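Local coordinates for endonuclease V (Streptomyces avermitilis, PDB 3GOC), which probably cleaves double-stranded DNA at the second phosphodiester bond 3' to a deoxyinosine, a magnesium-dependent step in the repair of deaminated bases, at residues R5-A8 / G9-A12; D22-R25 / G26-I29; F91-I94 / P95-A99; D114-G117 / V118-P121. One frame throughout, in Å; residues are numbered along the deposited sequence.

All four contacts are local, each a bend or helix end in one continuous run of chain. Interactions 1 and 2 lie at the surface, before and at the end of helix 14-24; the first relies on proline and indole packing, the second on backbone bonds and a salt bridge. Interaction 3 is buried and forms the start of helix 94-102, with an N-cap, backbone bonds and apolar packing; it touches interaction 1 through Trp10 and Pro7, which meet Phe91 O and Pro95. Interaction 4 is partly buried and has no hydrogen bond between its segments; it begins at Asp114, a magnesium ligand, while Glu93 of interaction 3 lies about 7 Å from a bound magnesium ion.

Interaction 1: R5-A8 / G9-A12; sequences RIPA and GWPA
Pro7 and Trp10 lie side by side, the pyrrolidine ring placed over one face of the indole. Pro7 CG stands 3.6 Å above the indole plane, displaced toward the rim, and the nearest carbons of the pair are Pro7 CB and Trp10 CE3, 3.6 Å apart. The opposite face is taken by the next residue along the chain: Pro11 CD lies 3.3 Å above the Trp10 plane, again near the rim, so the ring is held between two prolines. Trp10 points its CG away from its own backbone N (chi1 -161°), which swings the indole back along Pro7. Ile6 comes in across the base of the ring at about a right angle, its CG2 branch 3.6 Å from Trp10 CB. The backbone beneath these side chains is a type II beta turn from Pro7 to Trp10, closed by the hydrogen bond from Trp10 N to Pro7 O (3.1 Å, 158°). Gly9 occupies the third position with a positive phi of 84°; a beta carbon there would run into the carbonyl oxygen of Ala8. Beyond the turn, the indole NE1 is hydrogen-bonded to Phe91 O, and the ring rests on Ile94 at the start of helix 94-102. Replacing Trp10 with an alanine would probably leave Phe91 O without this donor and open a gap between Pro7 and Pro11. Pro11 in turn packs on Ala17 and Val20 of helix 14-24, which this loop leads into.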
loop_
_atom_site.group_PDB
_atom_site.type_symbol
_atom_site.label_atom_id
_atom_site.label_comp_id
_atom_site.label_asym_id
_atom_site.label_seq_id
_atom_site.Cartn_x
_atom_site.Cartn_y
_atom_site.Cartn_z
ATOM N N ARG A 5 9.606 -15.363 -32.022
ATOM C CA ARG A 5 9.118 -16.645 -32.511
ATOM C C ARG A 5 8.847 -17.610 -31.366
ATOM O O ARG A 5 9.206 -17.349 -30.218
ATOM C CB ARG A 5 10.126 -17.281 -33.475
ATOM C CG ARG A 5 10.414 -16.468 -34.727
ATOM C CD ARG A 5 11.666 -15.623 -34.562
ATOM N NE ARG A 5 12.034 -14.947 -35.806
ATOM C CZ ARG A 5 13.175 -14.294 -35.993
ATOM N NH1 ARG A 5 14.070 -14.225 -35.015
ATOM N NH2 ARG A 5 13.422 -13.710 -37.159
ATOM N N ILE A 6 8.193 -18.721 -31.684
ATOM C CA ILE A 6 7.898 -19.733 -30.684
ATOM C C ILE A 6 9.233 -20.344 -30.273
ATOM O O ILE A 6 10.016 -20.772 -31.127
ATOM C CB ILE A 6 6.993 -20.839 -31.268
ATOM C CG1 ILE A 6 5.649 -20.226 -31.679
ATOM C CG2 ILE A 6 6.820 -21.966 -30.255
ATOM C CD1 ILE A 6 4.664 -21.217 -32.267
ATOM N N PRO A 7 9.519 -20.379 -28.963
ATOM C CA PRO A 7 10.771 -20.941 -28.448
ATOM C C PRO A 7 11.044 -22.347 -28.945
ATOM O O PRO A 7 10.120 -23.150 -29.113
ATOM C CB PRO A 7 10.564 -20.922 -26.939
ATOM C CG PRO A 7 9.703 -19.703 -26.742
ATOM C CD PRO A 7 8.705 -19.822 -27.867
ATOM N N ALA A 8 12.320 -22.645 -29.181
ATOM C CA ALA A 8 12.708 -23.976 -29.633
ATOM C C ALA A 8 12.313 -24.989 -28.558
ATOM O O ALA A 8 12.729 -24.876 -27.408
ATOM C CB ALA A 8 14.214 -24.030 -29.870
ATOM N N GLY A 9 11.509 -25.976 -28.935
ATOM C CA GLY A 9 11.090 -26.992 -27.980
ATOM C C GLY A 9 9.888 -26.653 -27.114
ATOM O O GLY A 9 9.520 -27.424 -26.219
ATOM N N TRP A 10 9.265 -25.508 -27.366
ATOM C CA TRP A 10 8.096 -25.081 -26.592
ATOM C C TRP A 10 7.015 -26.158 -26.659
ATOM O O TRP A 10 6.877 -26.837 -27.677
ATOM C CB TRP A 10 7.553 -23.770 -27.176
ATOM C CG TRP A 10 6.670 -22.994 -26.253
ATOM C CD1 TRP A 10 5.332 -22.763 -26.395
ATOM C CD2 TRP A 10 7.076 -22.295 -25.073
ATOM N NE1 TRP A 10 4.878 -21.953 -25.374
ATOM C CE2 TRP A 10 5.931 -21.653 -24.547
ATOM C CE3 TRP A 10 8.300 -22.151 -24.400
ATOM C CZ2 TRP A 10 5.971 -20.871 -23.395
ATOM C CZ3 TRP A 10 8.340 -21.371 -23.246
ATOM C CH2 TRP A 10 7.179 -20.744 -22.755
ATOM N N PRO A 11 6.243 -26.339 -25.574
ATOM C CA PRO A 11 5.182 -27.349 -25.564
ATOM C C PRO A 11 4.263 -27.247 -26.781
ATOM O O PRO A 11 3.865 -26.152 -27.180
ATOM C CB PRO A 11 4.431 -27.042 -24.273
ATOM C CG PRO A 11 5.508 -26.580 -23.369
ATOM C CD PRO A 11 6.330 -25.662 -24.269
ATOM N N ALA A 12 3.921 -28.395 -27.355
ATOM C CA ALA A 12 3.046 -28.431 -28.515
ATOM C C ALA A 12 1.767 -29.217 -28.221
ATOM O O ALA A 12 0.860 -29.257 -29.050
ATOM C CB ALA A 12 3.780 -29.043 -29.700
#

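Interaction 2: D22-R25 / G26-I29; sequences DELR and GRVI
Arg27 N donates to Leu24 O at 2.9 Å, and one residue further on Val28 N reaches Arg25 O at 3.1 Å. Both bonds span three residues and keep the chain coiled through Gly26 and Arg27. On the side chains, the strongest interaction is the salt bridge between Arg25 NH1 and Asp22 OD1, 2.9 Å long and bent at the hydrogen (138°). The carboxylate oxygen sits at the edge of the guanidinium, in its plane, whereas the arginine approaches from above the plane of the carboxylate. A kink at chi3 (-44°) turns the otherwise extended Arg25 chain back along the helix to reach Asp22. Asp22 OD1 also takes a salt bridge from Arg122, so one oxygen serves two arginines. Putting a methionine in place of Arg25 would probably take one of these two arginines from Asp22 OD1, leaving its charge less fully balanced. Packing follows on another side of the coil. Leu24 and Arg27 run side by side, and Leu24 CD2 lies against the guanidinium, 3.2 Å from Arg27 NH2. The arginine arrives there through bends at chi2 and chi3. Val28 sets its CG2 branch 3.4 Å from Arg25 O, close beside the carbonyl that binds its own N-H. Leu24 also touches His129 and Leu133, and Val28 touches Val132, all on helix 126-134. Successive bonds from residue i+3 back to i are the 3-10 pattern, and they lie here at the C-terminal side of helix 14-24, where the chain leaves toward strand 41-49.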
loop_
_atom_site.group_PDB
_atom_site.type_symbol
_atom_site.label_atom_id
_atom_site.label_comp_id
_atom_site.label_asym_id
_atom_site.label_seq_id
_atom_site.Cartn_x
_atom_site.Cartn_y
_atom_site.Cartn_z
ATOM N N ASP A 22 3.540 -28.542 -13.768
ATOM C CA ASP A 22 3.789 -29.315 -12.555
ATOM C C ASP A 22 5.265 -29.328 -12.164
ATOM O O ASP A 22 5.598 -29.418 -10.983
ATOM C CB ASP A 22 3.277 -30.750 -12.711
ATOM C CG ASP A 22 1.765 -30.819 -12.844
ATOM O OD1 ASP A 22 1.078 -29.909 -12.331
ATOM O OD2 ASP A 22 1.265 -31.789 -13.446
ATOM N N GLU A 23 6.146 -29.228 -13.151
ATOM C CA GLU A 23 7.578 -29.233 -12.888
ATOM C C GLU A 23 8.085 -27.874 -12.406
ATOM O O GLU A 23 8.869 -27.800 -11.458
ATOM C CB GLU A 23 8.330 -29.667 -14.146
ATOM C CG GLU A 23 8.011 -31.101 -14.562
ATOM C CD GLU A 23 8.397 -31.412 -15.997
ATOM O OE1 GLU A 23 8.182 -32.563 -16.440
ATOM O OE2 GLU A 23 8.912 -30.509 -16.689
ATOM N N LEU A 24 7.627 -26.802 -13.047
ATOM C CA LEU A 24 8.053 -25.456 -12.675
ATOM C C LEU A 24 7.409 -24.930 -11.393
ATOM O O LEU A 24 7.959 -24.040 -10.739
ATOM C CB LEU A 24 7.778 -24.475 -13.820
ATOM C CG LEU A 24 8.617 -24.625 -15.093
ATOM C CD1 LEU A 24 8.212 -23.557 -16.100
ATOM C CD2 LEU A 24 10.100 -24.501 -14.751
ATOM N N ARG A 25 6.253 -25.476 -11.030
ATOM C CA ARG A 25 5.554 -25.033 -9.827
ATOM C C ARG A 25 6.419 -25.265 -8.594
ATOM O O ARG A 25 6.288 -24.560 -7.594
ATOM C CB ARG A 25 4.233 -25.784 -9.665
ATOM C CG ARG A 25 3.294 -25.157 -8.647
ATOM C CD ARG A 25 2.392 -26.199 -8.005
ATOM N NE ARG A 25 1.836 -27.129 -8.985
ATOM C CZ ARG A 25 1.005 -28.121 -8.682
ATOM N NH1 ARG A 25 0.550 -28.920 -9.636
ATOM N NH2 ARG A 25 0.629 -28.310 -7.425
ATOM N N GLY A 26 7.299 -26.258 -8.675
ATOM C CA GLY A 26 8.174 -26.572 -7.560
ATOM C C GLY A 26 9.216 -25.505 -7.284
ATOM O O GLY A 26 9.909 -25.555 -6.268
ATOM N N ARG A 27 9.337 -24.537 -8.186
ATOM C CA ARG A 27 10.306 -23.468 -8.005
ATOM C C ARG A 27 9.665 -22.238 -7.368
ATOM O O ARG A 27 10.359 -21.298 -6.990
ATOM C CB ARG A 27 10.942 -23.098 -9.351
ATOM C CG ARG A 27 11.770 -24.225 -9.963
ATOM C CD ARG A 27 13.136 -23.734 -10.415
ATOM N NE ARG A 27 13.085 -22.999 -11.674
ATOM C CZ ARG A 27 12.880 -23.568 -12.857
ATOM N NH1 ARG A 27 12.849 -22.825 -13.958
ATOM N NH2 ARG A 27 12.717 -24.880 -12.941
ATOM N N VAL A 28 8.344 -22.255 -7.234
ATOM C CA VAL A 28 7.627 -21.130 -6.647
ATOM C C VAL A 28 7.959 -20.943 -5.171
ATOM O O VAL A 28 7.989 -21.905 -4.405
ATOM C CB VAL A 28 6.095 -21.305 -6.799
ATOM C CG1 VAL A 28 5.360 -20.176 -6.086
ATOM C CG2 VAL A 28 5.717 -21.322 -8.279
ATOM N N ILE A 29 8.218 -19.698 -4.784
ATOM C CA ILE A 29 8.528 -19.363 -3.399
ATOM C C ILE A 29 7.328 -18.629 -2.810
ATOM O O ILE A 29 6.881 -17.612 -3.348
ATOM C CB ILE A 29 9.794 -18.486 -3.318
ATOM C CG1 ILE A 29 11.006 -19.305 -3.783
ATOM C CG2 ILE A 29 9.997 -17.981 -1.892
ATOM C CD1 ILE A 29 12.291 -18.503 -3.931
#

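Interaction 3: F91-I94 / P95-A99; sequences FREI and PTVLA
A water links Arg92 and Thr96 across the start of the helix: it donates to Arg92 O at 3.0 Å and lies 2.7 Å from Thr96 OG1. Thr96 holds that hydroxyl beside its own backbone N (chi1 -56°), on the side of the water and Arg92 O. Glu93 is the N-cap residue, and its carbonyl oxygen opens the helical bonding by accepting Val97 N at 3.0 Å. Ile94 O then takes Leu98 N at 2.9 Å, with a hydrogen angle of 166°. Pro95, in the first turn, has no N-H to offer, and its CD presses on Ile94 CB at 3.4 Å, tighter than usual contact. Ile94 and Leu98, one turn apart, run side by side, CG2 of the isoleucine 3.8 Å from CD1 of the leucine. Glu93 extends alongside Val97, with its OE1 4.2 Å from Val97 CG2, and its OE2 is hydrogen-bonded to Tyr49 OH. Helix 94-102 thus begins between two elements: Ile94 and Leu98 face helix 126-134, on His129, Leu133 and Thr134; Glu93 reaches both Leu126 of that helix and Val47 of strand 41-49; and Val97 rests on Val47, in the strand that carries the magnesium ligand Asp46.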
loop_
_atom_site.group_PDB
_atom_site.type_symbol
_atom_site.label_atom_id
_atom_site.label_comp_id
_atom_site.label_asym_id
_atom_site.label_seq_id
_atom_site.Cartn_x
_atom_site.Cartn_y
_atom_site.Cartn_z
ATOM N N PHE A 91 0.886 -20.197 -21.856
ATOM C CA PHE A 91 1.797 -20.713 -22.868
ATOM C C PHE A 91 1.693 -19.995 -24.205
ATOM O O PHE A 91 2.542 -20.176 -25.079
ATOM C CB PHE A 91 1.609 -22.218 -23.050
ATOM C CG PHE A 91 2.117 -23.019 -21.890
ATOM C CD1 PHE A 91 1.290 -23.299 -20.802
ATOM C CD2 PHE A 91 3.441 -23.453 -21.859
ATOM C CE1 PHE A 91 1.777 -23.996 -19.694
ATOM C CE2 PHE A 91 3.942 -24.149 -20.760
ATOM C CZ PHE A 91 3.107 -24.424 -19.674
ATOM N N ARG A 92 0.666 -19.166 -24.359
ATOM C CA ARG A 92 0.480 -18.407 -25.588
ATOM C C ARG A 92 1.279 -17.107 -25.595
ATOM O O ARG A 92 1.660 -16.621 -26.659
ATOM C CB ARG A 92 -0.989 -18.009 -25.765
ATOM C CG ARG A 92 -2.002 -19.127 -25.718
ATOM C CD ARG A 92 -3.397 -18.546 -25.917
ATOM N NE ARG A 92 -3.750 -17.630 -24.831
ATOM C CZ ARG A 92 -4.743 -16.744 -24.882
ATOM N NH1 ARG A 92 -5.493 -16.640 -25.971
ATOM N NH2 ARG A 92 -5.000 -15.969 -23.837
ATOM N N GLU A 93 1.542 -16.562 -24.408
ATOM C CA GLU A 93 2.184 -15.255 -24.290
ATOM C C GLU A 93 3.473 -15.103 -23.509
ATOM O O GLU A 93 4.120 -14.065 -23.618
ATOM C CB GLU A 93 1.168 -14.278 -23.707
ATOM C CG GLU A 93 0.648 -14.717 -22.351
ATOM C CD GLU A 93 -0.447 -13.821 -21.822
ATOM O OE1 GLU A 93 -0.155 -12.951 -20.972
ATOM O OE2 GLU A 93 -1.595 -13.996 -22.268
ATOM N N ILE A 94 3.856 -16.104 -22.727
ATOM C CA ILE A 94 5.075 -15.982 -21.939
ATOM C C ILE A 94 6.314 -15.546 -22.722
ATOM O O ILE A 94 7.029 -14.647 -22.287
ATOM C CB ILE A 94 5.329 -17.288 -21.170
ATOM C CG1 ILE A 94 4.377 -17.333 -19.974
ATOM C CG2 ILE A 94 6.773 -17.385 -20.709
ATOM C CD1 ILE A 94 4.098 -18.711 -19.484
ATOM N N PRO A 95 6.581 -16.160 -23.885
ATOM C CA PRO A 95 7.768 -15.753 -24.647
ATOM C C PRO A 95 7.787 -14.260 -24.996
ATOM O O PRO A 95 8.831 -13.597 -24.933
ATOM C CB PRO A 95 7.693 -16.630 -25.895
ATOM C CG PRO A 95 7.029 -17.874 -25.392
ATOM C CD PRO A 95 5.926 -17.322 -24.510
ATOM N N THR A 96 6.624 -13.733 -25.356
ATOM C CA THR A 96 6.518 -12.329 -25.736
ATOM C C THR A 96 6.610 -11.407 -24.523
ATOM O O THR A 96 7.159 -10.310 -24.615
ATOM C CB THR A 96 5.207 -12.082 -26.517
ATOM O OG1 THR A 96 5.168 -12.961 -27.649
ATOM C CG2 THR A 96 5.140 -10.650 -27.020
ATOM N N VAL A 97 6.074 -11.851 -23.391
ATOM C CA VAL A 97 6.135 -11.066 -22.159
ATOM C C VAL A 97 7.595 -10.987 -21.708
ATOM O O VAL A 97 8.073 -9.926 -21.291
ATOM C CB VAL A 97 5.281 -11.708 -21.039
ATOM C CG1 VAL A 97 5.501 -10.976 -19.717
ATOM C CG2 VAL A 97 3.810 -11.650 -21.422
ATOM N N LEU A 98 8.302 -12.112 -21.790
ATOM C CA LEU A 98 9.713 -12.131 -21.403
ATOM C C LEU A 98 10.495 -11.170 -22.294
ATOM O O LEU A 98 11.403 -10.486 -21.830
ATOM C CB LEU A 98 10.285 -13.550 -21.528
ATOM C CG LEU A 98 9.772 -14.570 -20.502
ATOM C CD1 LEU A 98 10.273 -15.954 -20.878
ATOM C CD2 LEU A 98 10.230 -14.189 -19.101
ATOM N N ALA A 99 10.123 -11.104 -23.571
ATOM C CA ALA A 99 10.800 -10.220 -24.519
ATOM C C ALA A 99 10.573 -8.746 -24.182
ATOM O O ALA A 99 11.486 -7.920 -24.294
ATOM C CB ALA A 99 10.326 -10.517 -25.939
HETATM O O HOH W 1 4.474 -15.538 -26.999
#

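Interaction 4: D114-G117 / V118-P121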
loop_
_atom_site.group_PDB
_atom_site.type_symbol
_atom_site.label_atom_id
_atom_site.label_comp_id
_atom_site.label_asym_id
_atom_site.label_seq_id
_atom_site.Cartn_x
_atom_site.Cartn_y
_atom_site.Cartn_z
ATOM N N ASP A 114 -1.822 -8.563 -14.965
ATOM C CA ASP A 114 -3.269 -8.389 -15.036
ATOM C C ASP A 114 -3.755 -9.819 -15.232
ATOM O O ASP A 114 -3.949 -10.279 -16.359
ATOM C CB ASP A 114 -3.659 -7.544 -16.245
ATOM C CG ASP A 114 -5.161 -7.406 -16.398
ATOM O OD1 ASP A 114 -5.635 -7.120 -17.523
ATOM O OD2 ASP A 114 -5.884 -7.579 -15.399
ATOM N N GLY A 115 -3.942 -10.519 -14.124
ATOM C CA GLY A 115 -4.348 -11.906 -14.190
ATOM C C GLY A 115 -4.151 -12.596 -12.859
ATOM O O GLY A 115 -4.328 -11.980 -11.808
ATOM N N TYR A 116 -3.761 -13.867 -12.907
ATOM C CA TYR A 116 -3.601 -14.664 -11.695
ATOM C C TYR A 116 -2.256 -15.370 -11.521
ATOM O O TYR A 116 -1.522 -15.610 -12.484
ATOM C CB TYR A 116 -4.704 -15.733 -11.634
ATOM C CG TYR A 116 -6.096 -15.249 -12.012
ATOM C CD1 TYR A 116 -6.468 -15.115 -13.349
ATOM C CD2 TYR A 116 -7.025 -14.905 -11.038
ATOM C CE1 TYR A 116 -7.731 -14.645 -13.707
ATOM C CE2 TYR A 116 -8.292 -14.435 -11.381
ATOM C CZ TYR A 116 -8.637 -14.304 -12.714
ATOM O OH TYR A 116 -9.876 -13.812 -13.051
ATOM N N GLY A 117 -1.952 -15.695 -10.268
ATOM C CA GLY A 117 -0.737 -16.416 -9.935
ATOM C C GLY A 117 -1.148 -17.797 -9.438
ATOM O O GLY A 117 -1.514 -18.663 -10.229
ATOM N N VAL A 118 -1.109 -18.007 -8.125
ATOM C CA VAL A 118 -1.489 -19.297 -7.553
ATOM C C VAL A 118 -2.986 -19.591 -7.699
ATOM O O VAL A 118 -3.418 -20.745 -7.574
ATOM C CB VAL A 118 -1.094 -19.383 -6.062
ATOM C CG1 VAL A 118 0.418 -19.292 -5.926
ATOM C CG2 VAL A 118 -1.759 -18.269 -5.285
ATOM N N ALA A 119 -3.778 -18.552 -7.954
ATOM C CA ALA A 119 -5.225 -18.710 -8.147
ATOM C C ALA A 119 -5.379 -19.243 -9.562
ATOM O O ALA A 119 -5.719 -18.510 -10.494
ATOM C CB ALA A 119 -5.926 -17.354 -8.003
ATOM N N HIS A 120 -5.144 -20.539 -9.695
ATOM C CA HIS A 120 -5.168 -21.209 -10.985
ATOM C C HIS A 120 -5.467 -22.689 -10.757
ATOM O O HIS A 120 -5.115 -23.240 -9.716
ATOM C CB HIS A 120 -3.790 -20.993 -11.625
ATOM C CG HIS A 120 -3.569 -21.731 -12.905
ATOM N ND1 HIS A 120 -3.122 -23.035 -12.944
ATOM C CD2 HIS A 120 -3.702 -21.340 -14.194
ATOM C CE1 HIS A 120 -2.989 -23.414 -14.202
ATOM N NE2 HIS A 120 -3.335 -22.405 -14.980
ATOM N N PRO A 121 -6.140 -23.346 -11.720
ATOM C CA PRO A 121 -6.475 -24.768 -11.589
ATOM C C PRO A 121 -5.304 -25.653 -11.160
ATOM O O PRO A 121 -5.497 -26.639 -10.450
ATOM C CB PRO A 121 -7.023 -25.127 -12.975
ATOM C CG PRO A 121 -6.461 -24.052 -13.881
ATOM C CD PRO A 121 -6.585 -22.829 -13.024
#
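Tyr116 meets Ala119 through both its beta carbon and its ring. Among the van der Waals contacts, the closest runs from Tyr116 CB to Ala119 O at 3.2 Å; the ring comes nearest with Tyr116 CG, 3.6 Å from Ala119 O, and its apolar contact is Tyr116 CD2 to Ala119 CB at 4.1 Å. Tyr116 sets CG beside its own backbone N (chi1 -43°), and the ring then leads away from Ala119, carrying the hydroxyl to a hydrogen bond with Asn144 O. His120 makes a smaller contact, its CB lying 3.5 Å from Gly117 O. The chain here makes an inverse gamma turn centred on Ala119, within the loop that runs from strand 110-114 to helix 126-134. That loop starts at Asp114, one of the ligands of a magnesium ion, so the turn lies just downstream of the metal site in this RNase H-like fold. Hydrogen bonds belong mainly to the surroundings: none joins the two segments, and the turn itself is closed by a weak one from His120 N to Val118 O at 2.7 Å. Gly117 N is bound to Ser186 OG, while Val118 pairs through its backbone with Val187, tying the loop to strand 183-189. The imidazole of His120 is held at both nitrogens, ND1 with Arg122 N and NE2 with Gly87 O, and Pro121 CD sits 3.2 Å above one face of the ring, near its rim. Gly117 adopts phi -112° and psi -103°, where a beta carbon would collide with Val118 N.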